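Local coordinates for sepf-like protein (Archaeoglobus fulgidus, PDB 3ZIE) that probably acts in archaeal cell division as a SepF-like protein, SepF being a membrane anchor for the Z ring, at residues V1-T9 with E20-I31; L51-V60 with M69-R78. The protein carries 1 engineered substitution. All blocks are in the same frame, centred on the assembly; numbering follows the deposited sequence.

Both contacts build one mixed four-stranded sheet, with strand order 2-7, 26-30, 66-70, 58-62. Interaction 1 forms one half of it, a parallel pair closed by a helical crossover; it is the more buried contact and rests on a regular run of backbone hydrogen bonds, with a salt bridge at one end and two crowded carboxylates at the other. Interaction 2 lies at the far side, where the end of helix 38-55 and the start of a hairpin meet the chain leaving strand 66-70; it is only partly buried, and side-chain oxygens replace much of the regular ladder. Val27 O and Met69 N, 2.8 Å apart, probably join the two halves through a hydrogen bond. Both also pair with strands of the second subunit, carrying the sheet across the interface.

Interaction 1 (V1-T9 with E20-I31); sequences VYIRVAEVT and EIYDGNIVVADI
Ile26 packs beside Ile3 in the parallel strand pair of a beta-alpha-beta unit, strands 2-7 and 26-30 joined by helix 14-22. The two side chains point the same way, with Ile3 CG1 4.1 Å from Ile26 CB, while Ile26 CD1 reaches on to Val1 CG1. Backbone bonds weave between the strands: Tyr2 O takes Ile26 N, Arg4 N gives to Ile26 O, and the pattern continues to Val8 N and Asp30 O. Further along, Asp30 and Glu7 bring their carboxylates unusually close, OE1 of Glu7 lying 2.8 Å from OD2 of Asp30 with the planes 77° apart. Such proximity would probably raise the proton affinity of one of them; Asp30 OD1 is also bonded to Ala32 N. At the other end, Tyr2 lays its ring over the Asn25 amide, the planes 19° apart. With chi1 at 65°, the Tyr2 ring sits over its own backbone and aims its hydroxyl at Glu20, on the last turn of the helix. Extended Arg4 also arrives there, and backbone O of Asn79 of the second subunit accepts from its NE. Glu20 OE2 takes Tyr2 OH on its syn lone pair at 2.8 Å and, in a salt bridge, Arg4 NH1 on its anti lone pair at 2.7 Å.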
ATOM      1  N   VAL B   1     -10.450   9.460  -4.320  1.00 16.41           N
ATOM      2  CA  VAL B   1      -9.572   8.672  -3.402  1.00 16.25           C
ATOM      3  C   VAL B   1      -8.182   8.778  -3.953  1.00 13.79           C
ATOM      4  O   VAL B   1      -8.008   8.635  -5.164  1.00 13.91           O
ATOM      5  CB  VAL B   1      -9.967   7.173  -3.368  1.00 17.10           C
ATOM      6  CG1 VAL B   1      -9.089   6.427  -2.376  1.00 15.76           C
ATOM      7  CG2 VAL B   1     -11.472   7.049  -3.034  1.00 18.78           C
ATOM      8  N   TYR B   2      -7.211   9.123  -3.097  1.00 12.55           N
ATOM      9  CA  TYR B   2      -5.830   8.882  -3.393  1.00 12.15           C
ATOM     10  C   TYR B   2      -5.130   8.174  -2.242  1.00 12.28           C
ATOM     11  O   TYR B   2      -5.622   8.140  -1.073  1.00 12.36           O
ATOM     12  CB  TYR B   2      -5.089  10.147  -3.842  1.00 15.27           C
ATOM     13  CG  TYR B   2      -4.944  11.249  -2.851  1.00 16.36           C
ATOM     14  CD1 TYR B   2      -4.052  11.146  -1.766  1.00 19.82           C
ATOM     15  CD2 TYR B   2      -5.620  12.451  -3.042  1.00 21.05           C
ATOM     16  CE1 TYR B   2      -3.885  12.219  -0.817  1.00 20.32           C
ATOM     17  CE2 TYR B   2      -5.477  13.530  -2.112  1.00 22.60           C
ATOM     18  CZ  TYR B   2      -4.592  13.408  -1.029  1.00 22.95           C
ATOM     19  OH  TYR B   2      -4.465  14.472  -0.165  1.00 23.30           O
ATOM     20  N   ILE B   3      -3.960   7.657  -2.565  1.00  9.91           N
ATOM     21  CA  ILE B   3      -3.096   6.997  -1.587  1.00 10.02           C
ATOM     22  C   ILE B   3      -1.969   7.950  -1.269  1.00  9.68           C
ATOM     23  O   ILE B   3      -1.420   8.589  -2.188  1.00  9.43           O
ATOM     24  CB  ILE B   3      -2.525   5.697  -2.154  1.00  9.36           C
ATOM     25  CG1 ILE B   3      -3.675   4.794  -2.628  1.00 11.18           C
ATOM     26  CG2 ILE B   3      -1.695   5.007  -1.089  1.00  8.79           C
ATOM     27  CD1 ILE B   3      -3.191   3.350  -3.054  1.00 11.15           C
ATOM     28  N   ARG B   4      -1.680   8.127   0.006  1.00  9.03           N
ATOM     29  CA  ARG B   4      -0.485   8.884   0.404  1.00 10.57           C
ATOM     30  C   ARG B   4       0.428   8.067   1.331  1.00 10.30           C
ATOM     31  O   ARG B   4      -0.088   7.268   2.121  1.00  9.70           O
ATOM     32  CB  ARG B   4      -0.909  10.191   1.057  1.00 11.55           C
ATOM     33  CG  ARG B   4       0.214  11.283   1.138  1.00 13.47           C
ATOM     34  CD  ARG B   4      -0.416  12.681   1.259  1.00 14.68           C
ATOM     35  NE  ARG B   4       0.630  13.627   1.571  1.00 13.25           N
ATOM     36  CZ  ARG B   4       0.433  14.676   2.334  1.00 14.93           C
ATOM     37  NH1 ARG B   4      -0.782  14.896   2.865  1.00 12.52           N
ATOM     38  NH2 ARG B   4       1.475  15.483   2.587  1.00 15.66           N
ATOM     39  N   VAL B   5       1.746   8.273   1.239  1.00  8.71           N
ATOM     40  CA  VAL B   5       2.727   7.528   2.019  1.00  9.25           C
ATOM     41  C   VAL B   5       3.179   8.399   3.205  1.00 11.25           C
ATOM     42  O   VAL B   5       3.443   9.601   3.005  1.00 10.07           O
ATOM     43  CB  VAL B   5       3.900   7.030   1.155  1.00 10.68           C
ATOM     44  CG1 VAL B   5       5.024   6.467   2.023  1.00  9.88           C
ATOM     45  CG2 VAL B   5       3.427   5.949   0.132  1.00 10.41           C
ATOM     46  N   ALA B   6       3.177   7.855   4.442  1.00 10.03           N
ATOM     47  CA  ALA B   6       3.690   8.635   5.620  1.00 11.82           C
ATOM     48  C   ALA B   6       5.006   8.030   6.109  1.00 12.90           C
ATOM     49  O   ALA B   6       5.132   6.829   6.142  1.00 14.04           O
ATOM     50  CB  ALA B   6       2.675   8.639   6.780  1.00 10.90           C
ATOM     51  N   GLU B   7       5.990   8.878   6.443  1.00 14.10           N
ATOM     52  CA  GLU B   7       7.258   8.439   7.042  1.00 13.29           C
ATOM     53  C   GLU B   7       7.119   8.763   8.513  1.00 13.31           C
ATOM     54  O   GLU B   7       7.158   9.950   8.893  1.00 13.82           O
ATOM     55  CB  GLU B   7       8.418   9.229   6.428  1.00 14.92           C
ATOM     56  CG  GLU B   7       8.689   8.835   4.972  1.00 17.24           C
ATOM     57  CD  GLU B   7       9.008   7.332   4.720  1.00 19.90           C
ATOM     58  OE1 GLU B   7       9.528   6.606   5.596  1.00 22.25           O
ATOM     59  OE2 GLU B   7       8.768   6.838   3.597  1.00 21.09           O
ATOM     60  N   VAL B   8       6.785   7.749   9.311  1.00 12.52           N
ATOM     61  CA  VAL B   8       6.389   8.004  10.710  1.00 14.14           C
ATOM     62  C   VAL B   8       7.667   7.987  11.555  1.00 15.08           C
ATOM     63  O   VAL B   8       8.301   6.921  11.689  1.00 14.93           O
ATOM     64  CB  VAL B   8       5.376   6.935  11.260  1.00 13.51           C
ATOM     65  CG1 VAL B   8       5.038   7.247  12.761  1.00 14.82           C
ATOM     66  CG2 VAL B   8       4.105   6.936  10.411  1.00 12.75           C
ATOM     67  N   THR B   9       8.030   9.147  12.090  1.00 16.63           N
ATOM     68  CA  THR B   9       9.251   9.250  12.925  1.00 18.19           C
ATOM     69  C   THR B   9       8.979   9.592  14.402  1.00 19.59           C
ATOM     70  O   THR B   9       9.926   9.789  15.188  1.00 20.02           O
ATOM     71  CB  THR B   9      10.200  10.325  12.358  1.00 18.40           C
ATOM     72  OG1 THR B   9       9.442  11.510  12.085  1.00 20.62           O
ATOM     73  CG2 THR B   9      10.832   9.803  11.068  1.00 18.24           C
ATOM     74  N   GLU B  20      -6.029  12.855   6.425  1.00  8.37           N
ATOM     75  CA  GLU B  20      -6.156  12.128   5.123  1.00  8.81           C
ATOM     76  C   GLU B  20      -7.237  11.025   5.132  1.00  8.53           C
ATOM     77  O   GLU B  20      -8.059  10.933   4.220  1.00  9.93           O
ATOM     78  CB  GLU B  20      -4.771  11.571   4.703  1.00  8.86           C
ATOM     79  CG  GLU B  20      -3.803  12.681   4.323  1.00 11.94           C
ATOM     80  CD  GLU B  20      -4.141  13.287   2.934  1.00 16.70           C
ATOM     81  OE1 GLU B  20      -5.283  13.135   2.462  1.00 17.32           O
ATOM     82  OE2 GLU B  20      -3.259  13.915   2.311  1.00 18.42           O
ATOM     83  N   ILE B  21      -7.272  10.235   6.196  1.00  8.37           N
ATOM     84  CA  ILE B  21      -8.300   9.198   6.398  1.00  9.15           C
ATOM     85  C   ILE B  21      -9.717   9.808   6.472  1.00 10.46           C
ATOM     86  O   ILE B  21     -10.655   9.316   5.789  1.00  8.60           O
ATOM     87  CB  ILE B  21      -7.960   8.312   7.681  1.00  8.92           C
ATOM     88  CG1 ILE B  21      -6.670   7.499   7.439  1.00  9.75           C
ATOM     89  CG2 ILE B  21      -9.145   7.364   8.025  1.00  7.85           C
ATOM     90  CD1 ILE B  21      -6.816   6.347   6.353  1.00  5.64           C
ATOM     91  N   TYR B  22      -9.860  10.884   7.262  1.00 10.50           N
ATOM     92  CA  TYR B  22     -11.111  11.627   7.349  1.00 11.01           C
ATOM     93  C   TYR B  22     -11.490  12.218   5.998  1.00 12.30           C
ATOM     94  O   TYR B  22     -12.664  12.395   5.721  1.00 14.28           O
ATOM     95  CB  TYR B  22     -11.054  12.729   8.455  1.00 11.91           C
ATOM     96  CG  TYR B  22     -11.182  12.152   9.878  1.00 14.87           C
ATOM     97  CD1 TYR B  22     -12.290  11.433  10.240  1.00 17.19           C
ATOM     98  CD2 TYR B  22     -10.183  12.322  10.843  1.00 16.96           C
ATOM     99  CE1 TYR B  22     -12.423  10.859  11.529  1.00 18.57           C
ATOM    100  CE2 TYR B  22     -10.321  11.752  12.157  1.00 18.40           C
ATOM    101  CZ  TYR B  22     -11.444  11.016  12.456  1.00 18.52           C
ATOM    102  OH  TYR B  22     -11.660  10.460  13.711  1.00 21.37           O
ATOM    103  N   ASP B  23     -10.511  12.497   5.148  1.00 12.32           N
ATOM    104  CA  ASP B  23     -10.779  13.019   3.802  1.00 13.40           C
ATOM    105  C   ASP B  23     -11.185  11.896   2.812  1.00 12.31           C
ATOM    106  O   ASP B  23     -11.414  12.155   1.632  1.00 10.82           O
ATOM    107  CB  ASP B  23      -9.557  13.768   3.231  1.00 13.41           C
ATOM    108  CG  ASP B  23      -9.340  15.130   3.832  1.00 16.10           C
ATOM    109  OD1 ASP B  23     -10.247  15.744   4.398  1.00 19.28           O
ATOM    110  OD2 ASP B  23      -8.196  15.578   3.750  1.00 19.17           O
ATOM    111  N   GLY B  24     -11.211  10.646   3.292  1.00 11.26           N
ATOM    112  CA  GLY B  24     -11.598   9.519   2.459  1.00  9.51           C
ATOM    113  C   GLY B  24     -10.429   8.931   1.670  1.00  8.54           C
ATOM    114  O   GLY B  24     -10.645   8.147   0.719  1.00  8.49           O
ATOM    115  N   ASN B  25      -9.212   9.348   2.015  1.00  8.03           N
ATOM    116  CA  ASN B  25      -7.978   8.844   1.371  1.00  8.62           C
ATOM    117  C   ASN B  25      -7.337   7.669   2.126  1.00  8.60           C
ATOM    118  O   ASN B  25      -7.693   7.415   3.289  1.00  7.21           O
ATOM    119  CB  ASN B  25      -7.004  10.004   1.138  1.00  7.75           C
ATOM    120  CG  ASN B  25      -7.607  11.076   0.240  1.00  9.59           C
ATOM    121  OD1 ASN B  25      -7.515  12.307   0.522  1.00 12.09           O
ATOM    122  ND2 ASN B  25      -8.244  10.641  -0.832  1.00  5.86           N
ATOM    123  N   ILE B  26      -6.390   6.979   1.460  1.00  7.62           N
ATOM    124  CA  ILE B  26      -5.707   5.782   1.992  1.00  7.01           C
ATOM    125  C   ILE B  26      -4.300   6.239   2.388  1.00  8.41           C
ATOM    126  O   ILE B  26      -3.661   7.024   1.649  1.00  8.21           O
ATOM    127  CB  ILE B  26      -5.659   4.658   0.959  1.00  7.78           C
ATOM    128  CG1 ILE B  26      -7.108   4.160   0.678  1.00  8.38           C
ATOM    129  CG2 ILE B  26      -4.671   3.437   1.380  1.00  7.48           C
ATOM    130  CD1 ILE B  26      -7.255   3.391  -0.596  1.00  9.25           C
ATOM    131  N   VAL B  27      -3.833   5.793   3.555  1.00  6.67           N
ATOM    132  CA  VAL B  27      -2.468   6.095   3.975  1.00  7.01           C
ATOM    133  C   VAL B  27      -1.693   4.808   4.179  1.00  7.62           C
ATOM    134  O   VAL B  27      -2.193   3.877   4.850  1.00  7.26           O
ATOM    135  CB  VAL B  27      -2.429   6.876   5.302  1.00  7.72           C
ATOM    136  CG1 VAL B  27      -0.968   7.097   5.759  1.00  8.65           C
ATOM    137  CG2 VAL B  27      -3.176   8.199   5.172  1.00  7.84           C
ATOM    138  N   VAL B  28      -0.501   4.746   3.585  1.00  7.09           N
ATOM    139  CA  VAL B  28       0.426   3.658   3.845  1.00  8.42           C
ATOM    140  C   VAL B  28       1.528   4.299   4.699  1.00  9.85           C
ATOM    141  O   VAL B  28       2.219   5.238   4.287  1.00 10.58           O
ATOM    142  CB  VAL B  28       0.968   3.019   2.555  1.00  8.99           C
ATOM    143  CG1 VAL B  28       1.978   1.819   2.893  1.00 10.42           C
ATOM    144  CG2 VAL B  28      -0.190   2.435   1.733  1.00  8.78           C
ATOM    145  N   ALA B  29       1.647   3.848   5.943  1.00 11.06           N
ATOM    146  CA  ALA B  29       2.597   4.472   6.891  1.00 12.40           C
ATOM    147  C   ALA B  29       3.847   3.624   7.088  1.00 13.33           C
ATOM    148  O   ALA B  29       3.763   2.397   7.371  1.00 13.86           O
ATOM    149  CB  ALA B  29       1.876   4.722   8.227  1.00 12.36           C
ATOM    150  N   ASP B  30       5.020   4.264   6.933  1.00 13.53           N
ATOM    151  CA  ASP B  30       6.280   3.595   7.172  1.00 13.05           C
ATOM    152  C   ASP B  30       6.597   3.788   8.634  1.00 12.33           C
ATOM    153  O   ASP B  30       6.716   4.932   9.068  1.00 12.46           O
ATOM    154  CB  ASP B  30       7.391   4.228   6.319  1.00 14.56           C
ATOM    155  CG  ASP B  30       8.711   3.468   6.418  1.00 18.13           C
ATOM    156  OD1 ASP B  30       8.819   2.505   7.188  1.00 20.70           O
ATOM    157  OD2 ASP B  30       9.672   3.798   5.676  1.00 23.96           O
ATOM    158  N   ILE B  31       6.680   2.690   9.393  1.00 12.86           N
ATOM    159  CA  ILE B  31       7.027   2.789  10.826  1.00 12.59           C
ATOM    160  C   ILE B  31       8.441   2.276  11.151  1.00 13.28           C
ATOM    161  O   ILE B  31       8.765   2.105  12.354  1.00 12.01           O
ATOM    162  CB  ILE B  31       5.997   2.010  11.753  1.00 13.16           C
ATOM    163  CG1 ILE B  31       5.944   0.528  11.314  1.00 15.43           C
ATOM    164  CG2 ILE B  31       4.662   2.868  11.834  1.00 13.00           C
ATOM    165  CD1 ILE B  31       5.102  -0.446  12.094  1.00 18.98           C
TER
HETATM  166  O   HOH W   1       9.537   5.215   9.744  1.00 19.17           O

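Interaction 2 (L51-V60 with M69-R78); sequences LAEDVKGDIV and MTPTGIKVDR. Engineered in segment 69-78: Met69 (natural residue Ile).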
ATOM      1  N   LEU B  51      -8.202   5.341  15.389  1.00 10.52           N
ATOM      2  CA  LEU B  51      -8.651   5.975  14.132  1.00 11.09           C
ATOM      3  C   LEU B  51      -9.423   5.016  13.229  1.00 10.87           C
ATOM      4  O   LEU B  51     -10.528   5.351  12.794  1.00  9.96           O
ATOM      5  CB  LEU B  51      -7.463   6.618  13.362  1.00 10.58           C
ATOM      6  CG  LEU B  51      -7.689   7.238  11.962  1.00 13.37           C
ATOM      7  CD1 LEU B  51      -8.640   8.461  12.048  1.00 14.88           C
ATOM      8  CD2 LEU B  51      -6.324   7.680  11.449  1.00 12.61           C
ATOM      9  N   ALA B  52      -8.854   3.856  12.926  1.00  9.97           N
ATOM     10  CA  ALA B  52      -9.563   2.854  12.136  1.00 10.98           C
ATOM     11  C   ALA B  52     -10.931   2.540  12.742  1.00 12.06           C
ATOM     12  O   ALA B  52     -11.918   2.442  12.004  1.00 11.88           O
ATOM     13  CB  ALA B  52      -8.767   1.568  11.953  1.00  9.46           C
ATOM     14  N   GLU B  53     -11.001   2.390  14.067  1.00 13.39           N
ATOM     15  CA  GLU B  53     -12.297   2.085  14.716  1.00 14.98           C
ATOM     16  C   GLU B  53     -13.263   3.249  14.589  1.00 13.21           C
ATOM     17  O   GLU B  53     -14.468   3.086  14.357  1.00 13.06           O
ATOM     18  CB  GLU B  53     -12.085   1.695  16.191  1.00 17.05           C
ATOM     19  CG  GLU B  53     -12.753   0.391  16.495  1.00 25.09           C
ATOM     20  CD  GLU B  53     -12.407  -0.129  17.876  1.00 30.90           C
ATOM     21  OE1 GLU B  53     -12.682   0.599  18.852  1.00 33.66           O
ATOM     22  OE2 GLU B  53     -11.849  -1.271  17.977  1.00 34.00           O
ATOM     23  N   ASP B  54     -12.731   4.442  14.750  1.00 13.20           N
ATOM     24  CA  ASP B  54     -13.539   5.651  14.670  1.00 12.89           C
ATOM     25  C   ASP B  54     -14.157   5.866  13.326  1.00 11.46           C
ATOM     26  O   ASP B  54     -15.226   6.450  13.270  1.00 13.47           O
ATOM     27  CB  ASP B  54     -12.746   6.913  15.008  1.00 12.95           C
ATOM     28  CG  ASP B  54     -12.382   6.983  16.485  1.00 16.11           C
ATOM     29  OD1 ASP B  54     -12.872   6.162  17.287  1.00 15.30           O
ATOM     30  OD2 ASP B  54     -11.574   7.836  16.818  1.00 16.41           O
ATOM     31  N   VAL B  55     -13.511   5.421  12.258  1.00  9.73           N
ATOM     32  CA  VAL B  55     -14.049   5.674  10.899  1.00  8.68           C
ATOM     33  C   VAL B  55     -14.647   4.404  10.259  1.00  8.59           C
ATOM     34  O   VAL B  55     -15.074   4.428   9.095  1.00  8.64           O
ATOM     35  CB  VAL B  55     -12.999   6.369   9.989  1.00  9.55           C
ATOM     36  CG1 VAL B  55     -12.444   7.637  10.637  1.00  7.96           C
ATOM     37  CG2 VAL B  55     -11.871   5.423   9.620  1.00  8.29           C
ATOM     38  N   LYS B  56     -14.696   3.294  11.014  1.00  8.29           N
ATOM     39  CA  LYS B  56     -15.018   1.974  10.454  1.00  9.22           C
ATOM     40  C   LYS B  56     -14.109   1.624   9.279  1.00 10.28           C
ATOM     41  O   LYS B  56     -14.562   1.042   8.264  1.00  9.83           O
ATOM     42  CB  LYS B  56     -16.502   1.826  10.060  1.00 10.28           C
ATOM     43  CG  LYS B  56     -17.420   2.167  11.249  1.00 14.46           C
ATOM     44  CD  LYS B  56     -18.896   1.941  10.906  1.00 17.23           C
ATOM     45  CE  LYS B  56     -19.781   2.192  12.146  1.00 19.77           C
ATOM     46  NZ  LYS B  56     -21.218   1.621  11.971  1.00 23.87           N
ATOM     47  N   GLY B  57     -12.818   1.922   9.447  1.00 10.55           N
ATOM     48  CA  GLY B  57     -11.842   1.705   8.385  1.00 10.90           C
ATOM     49  C   GLY B  57     -11.082   0.452   8.793  1.00 13.01           C
ATOM     50  O   GLY B  57     -11.505  -0.247   9.724  1.00 12.89           O
ATOM     51  N   ASP B  58     -10.012   0.138   8.065  1.00 10.76           N
ATOM     52  CA  ASP B  58      -9.225  -1.032   8.339  1.00 11.59           C
ATOM     53  C   ASP B  58      -7.767  -0.598   8.615  1.00 11.66           C
ATOM     54  O   ASP B  58      -7.345   0.507   8.224  1.00  9.74           O
ATOM     55  CB  ASP B  58      -9.288  -1.936   7.123  1.00 11.50           C
ATOM     56  CG  ASP B  58      -9.081  -3.384   7.459  1.00 17.26           C
ATOM     57  OD1 ASP B  58      -8.724  -3.704   8.630  1.00 15.58           O
ATOM     58  OD2 ASP B  58      -9.276  -4.226   6.520  1.00 19.79           O
ATOM     59  N   ILE B  59      -7.002  -1.443   9.298  1.00 10.26           N
ATOM     60  CA  ILE B  59      -5.569  -1.165   9.454  1.00 11.48           C
ATOM     61  C   ILE B  59      -4.875  -2.505   9.467  1.00 12.05           C
ATOM     62  O   ILE B  59      -5.262  -3.359  10.271  1.00 12.21           O
ATOM     63  CB  ILE B  59      -5.276  -0.367  10.744  1.00 11.95           C
ATOM     64  CG1 ILE B  59      -3.783  -0.156  10.965  1.00 12.55           C
ATOM     65  CG2 ILE B  59      -5.886  -1.072  12.032  1.00 11.93           C
ATOM     66  CD1 ILE B  59      -3.512   0.857  12.078  1.00 18.27           C
ATOM     67  N   VAL B  60      -3.899  -2.712   8.583  1.00 10.53           N
ATOM     68  CA  VAL B  60      -3.298  -4.035   8.404  1.00 11.76           C
ATOM     69  C   VAL B  60      -1.761  -3.844   8.288  1.00 11.85           C
ATOM     70  O   VAL B  60      -1.316  -2.969   7.559  1.00  9.58           O
ATOM     71  CB  VAL B  60      -3.889  -4.650   7.112  1.00 12.53           C
ATOM     72  CG1 VAL B  60      -3.262  -5.959   6.781  1.00 15.08           C
ATOM     73  CG2 VAL B  60      -5.439  -4.898   7.293  1.00 14.09           C
HETATM   74  N   MSE B  69      -3.586   1.780   6.078  1.00 10.46           N
HETATM   75  CA  MSE B  69      -4.790   2.285   6.731  1.00 12.61           C
HETATM   76  C   MSE B  69      -5.801   2.721   5.715  1.00 11.63           C
HETATM   77  O   MSE B  69      -5.469   3.505   4.804  1.00 11.19           O
HETATM   78  CB  MSE B  69      -4.381   3.483   7.600  1.00 12.09           C
HETATM   79  CG  MSE B  69      -3.402   2.999   8.721  1.00 17.01           C
HETATM   80 SE   MSE B  69      -3.336   4.603   9.698  1.00 31.11          SE
HETATM   81  CE  MSE B  69      -5.306   4.053  10.374  1.00  9.36           C
ATOM     82  N   THR B  70      -7.046   2.255   5.853  1.00 11.51           N
ATOM     83  CA  THR B  70      -8.070   2.625   4.852  1.00  9.92           C
ATOM     84  C   THR B  70      -9.204   3.431   5.492  1.00  9.78           C
ATOM     85  O   THR B  70      -9.457   3.266   6.715  1.00 10.32           O
ATOM     86  CB  THR B  70      -8.687   1.402   4.191  1.00 11.14           C
ATOM     87  OG1 THR B  70      -9.229   0.542   5.189  1.00 12.20           O
ATOM     88  CG2 THR B  70      -7.627   0.615   3.390  1.00 11.80           C
ATOM     89  N   PRO B  71      -9.901   4.260   4.685  1.00  8.76           N
ATOM     90  CA  PRO B  71     -11.005   5.023   5.204  1.00  8.39           C
ATOM     91  C   PRO B  71     -12.313   4.229   5.147  1.00  9.73           C
ATOM     92  O   PRO B  71     -12.328   3.067   4.695  1.00  8.78           O
ATOM     93  CB  PRO B  71     -11.087   6.200   4.212  1.00  8.71           C
ATOM     94  CG  PRO B  71     -10.775   5.492   2.865  1.00  7.27           C
ATOM     95  CD  PRO B  71      -9.597   4.637   3.270  1.00  7.43           C
ATOM     96  N   THR B  72     -13.413   4.860   5.566  1.00  8.99           N
ATOM     97  CA  THR B  72     -14.699   4.141   5.699  1.00  9.29           C
ATOM     98  C   THR B  72     -15.007   3.416   4.388  1.00 10.79           C
ATOM     99  O   THR B  72     -14.879   4.019   3.294  1.00  9.93           O
ATOM    100  CB  THR B  72     -15.830   5.154   5.970  1.00 10.22           C
ATOM    101  OG1 THR B  72     -15.434   6.017   7.040  1.00 10.35           O
ATOM    102  CG2 THR B  72     -17.199   4.449   6.338  1.00  8.39           C
ATOM    103  N   GLY B  73     -15.384   2.140   4.491  1.00 10.78           N
ATOM    104  CA  GLY B  73     -15.928   1.389   3.330  1.00 12.85           C
ATOM    105  C   GLY B  73     -14.847   0.880   2.374  1.00 15.21           C
ATOM    106  O   GLY B  73     -15.172   0.408   1.270  1.00 16.84           O
ATOM    107  N   ILE B  74     -13.576   1.040   2.737  1.00 12.41           N
ATOM    108  CA  ILE B  74     -12.476   0.413   1.952  1.00 12.96           C
ATOM    109  C   ILE B  74     -11.836  -0.574   2.912  1.00 12.20           C
ATOM    110  O   ILE B  74     -11.576  -0.241   4.071  1.00 11.91           O
ATOM    111  CB  ILE B  74     -11.464   1.434   1.315  1.00 10.94           C
ATOM    112  CG1 ILE B  74     -12.202   2.408   0.346  1.00 11.26           C
ATOM    113  CG2 ILE B  74     -10.265   0.675   0.634  1.00 11.02           C
ATOM    114  CD1 ILE B  74     -11.367   3.613  -0.248  1.00 10.18           C
ATOM    115  N   LYS B  75     -11.726  -1.828   2.482  1.00 12.72           N
ATOM    116  CA  LYS B  75     -11.176  -2.870   3.353  1.00 14.79           C
ATOM    117  C   LYS B  75      -9.925  -3.414   2.707  1.00 14.33           C
ATOM    118  O   LYS B  75      -9.666  -3.140   1.529  1.00 12.43           O
ATOM    119  CB  LYS B  75     -12.161  -4.031   3.579  1.00 17.25           C
ATOM    120  CG  LYS B  75     -13.422  -3.665   4.454  1.00 22.41           C
ATOM    121  CD  LYS B  75     -13.008  -3.438   5.961  1.00 26.18           C
ATOM    122  CE  LYS B  75     -14.166  -3.029   6.895  1.00 27.00           C
ATOM    123  NZ  LYS B  75     -15.290  -4.035   6.845  1.00 31.81           N
ATOM    124  N   VAL B  76      -9.111  -4.099   3.494  1.00 14.76           N
ATOM    125  CA  VAL B  76      -7.982  -4.847   2.961  1.00 15.30           C
ATOM    126  C   VAL B  76      -8.418  -6.284   2.807  1.00 16.36           C
ATOM    127  O   VAL B  76      -8.886  -6.897   3.767  1.00 17.63           O
ATOM    128  CB  VAL B  76      -6.770  -4.760   3.891  1.00 15.86           C
ATOM    129  CG1 VAL B  76      -5.572  -5.564   3.313  1.00 15.49           C
ATOM    130  CG2 VAL B  76      -6.365  -3.301   4.104  1.00 14.31           C
ATOM    131  N   ASP B  77      -8.324  -6.834   1.605  1.00 15.80           N
ATOM    132  CA  ASP B  77      -8.537  -8.282   1.420  1.00 16.20           C
ATOM    133  C   ASP B  77      -7.259  -8.981   1.911  1.00 16.85           C
ATOM    134  O   ASP B  77      -6.183  -8.832   1.310  1.00 18.51           O
ATOM    135  CB  ASP B  77      -8.841  -8.574  -0.039  1.00 16.19           C
ATOM    136  CG  ASP B  77      -8.946 -10.052  -0.350  1.00 16.40           C
ATOM    137  OD1 ASP B  77      -8.945 -10.874   0.606  1.00 14.52           O
ATOM    138  OD2 ASP B  77      -9.001 -10.382  -1.574  1.00 19.02           O
ATOM    139  N   ARG B  78      -7.369  -9.710   3.026  1.00 16.85           N
ATOM    140  CA  ARG B  78      -6.199 -10.388   3.655  1.00 16.90           C
ATOM    141  C   ARG B  78      -5.742 -11.681   2.976  1.00 16.81           C
ATOM    142  O   ARG B  78      -4.712 -12.231   3.329  1.00 17.12           O
ATOM    143  CB  ARG B  78      -6.505 -10.746   5.075  1.00 18.30           C
ATOM    144  CG  ARG B  78      -6.635  -9.531   6.036  1.00 20.66           C
ATOM    145  CD  ARG B  78      -7.075 -10.133   7.364  1.00 23.64           C
ATOM    146  NE  ARG B  78      -7.013  -9.243   8.518  1.00 29.54           N
ATOM    147  CZ  ARG B  78      -6.049  -8.381   8.765  1.00 28.09           C
ATOM    148  NH1 ARG B  78      -5.044  -8.302   7.929  1.00 31.32           N
ATOM    149  NH2 ARG B  78      -6.093  -7.626   9.858  1.00 31.24           N
TER
HETATM  150  O   HOH W   2     -16.810   0.551   6.736  1.00 13.63           O
HETATM  151  O   HOH W   3      -8.136   3.324   9.033  1.00 16.53           O
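Met69, an engineered selenomethionine, lies alongside Ile59, its CG 3.9 Å from Ile59 CG1 and both side chains pointing the same way. A bend at chi3 (75°) carries its CE onward to Leu51 CD2, 3.9 Å away, where the two side chains cross at about a right angle; Leu48 of the same helix packs on Met69 too. Asp58 is gripped differently. Its carboxylate swings across to the chain beyond the hairpin, and OD2 accepts Val76 N at 3.0 Å in a nearly straight bond (170°), met on the anti side and somewhat out of the carboxylate plane. Strands 58-62 and 66-70 form an antiparallel beta hairpin, with Ile59 and Met69 a non-hydrogen-bonded pair; toward its open end Thr70 N still gives to Asp58 O, but Asp58 N turns chiefly to the Thr70 hydroxyl, 3.0 Å from N to OG1. That hydroxyl in turn donates to Ile74 O, tying the strand to the far end of the type II turn from Pro71 to Ile74. Thr72, inside this turn, donates from OG1 to Val55 O at 2.6 Å, in the carbonyl plane, beside the Schellman motif at Lys56 that ends helix 38-55. Val60 and Val76 meet tip to tip, Val60 CG2 3.7 Å from Val76 CB, and the Arg78 guanidinium brings its edge against Val60, Arg78 NH1 lying 3.2 Å from Val60 CG1.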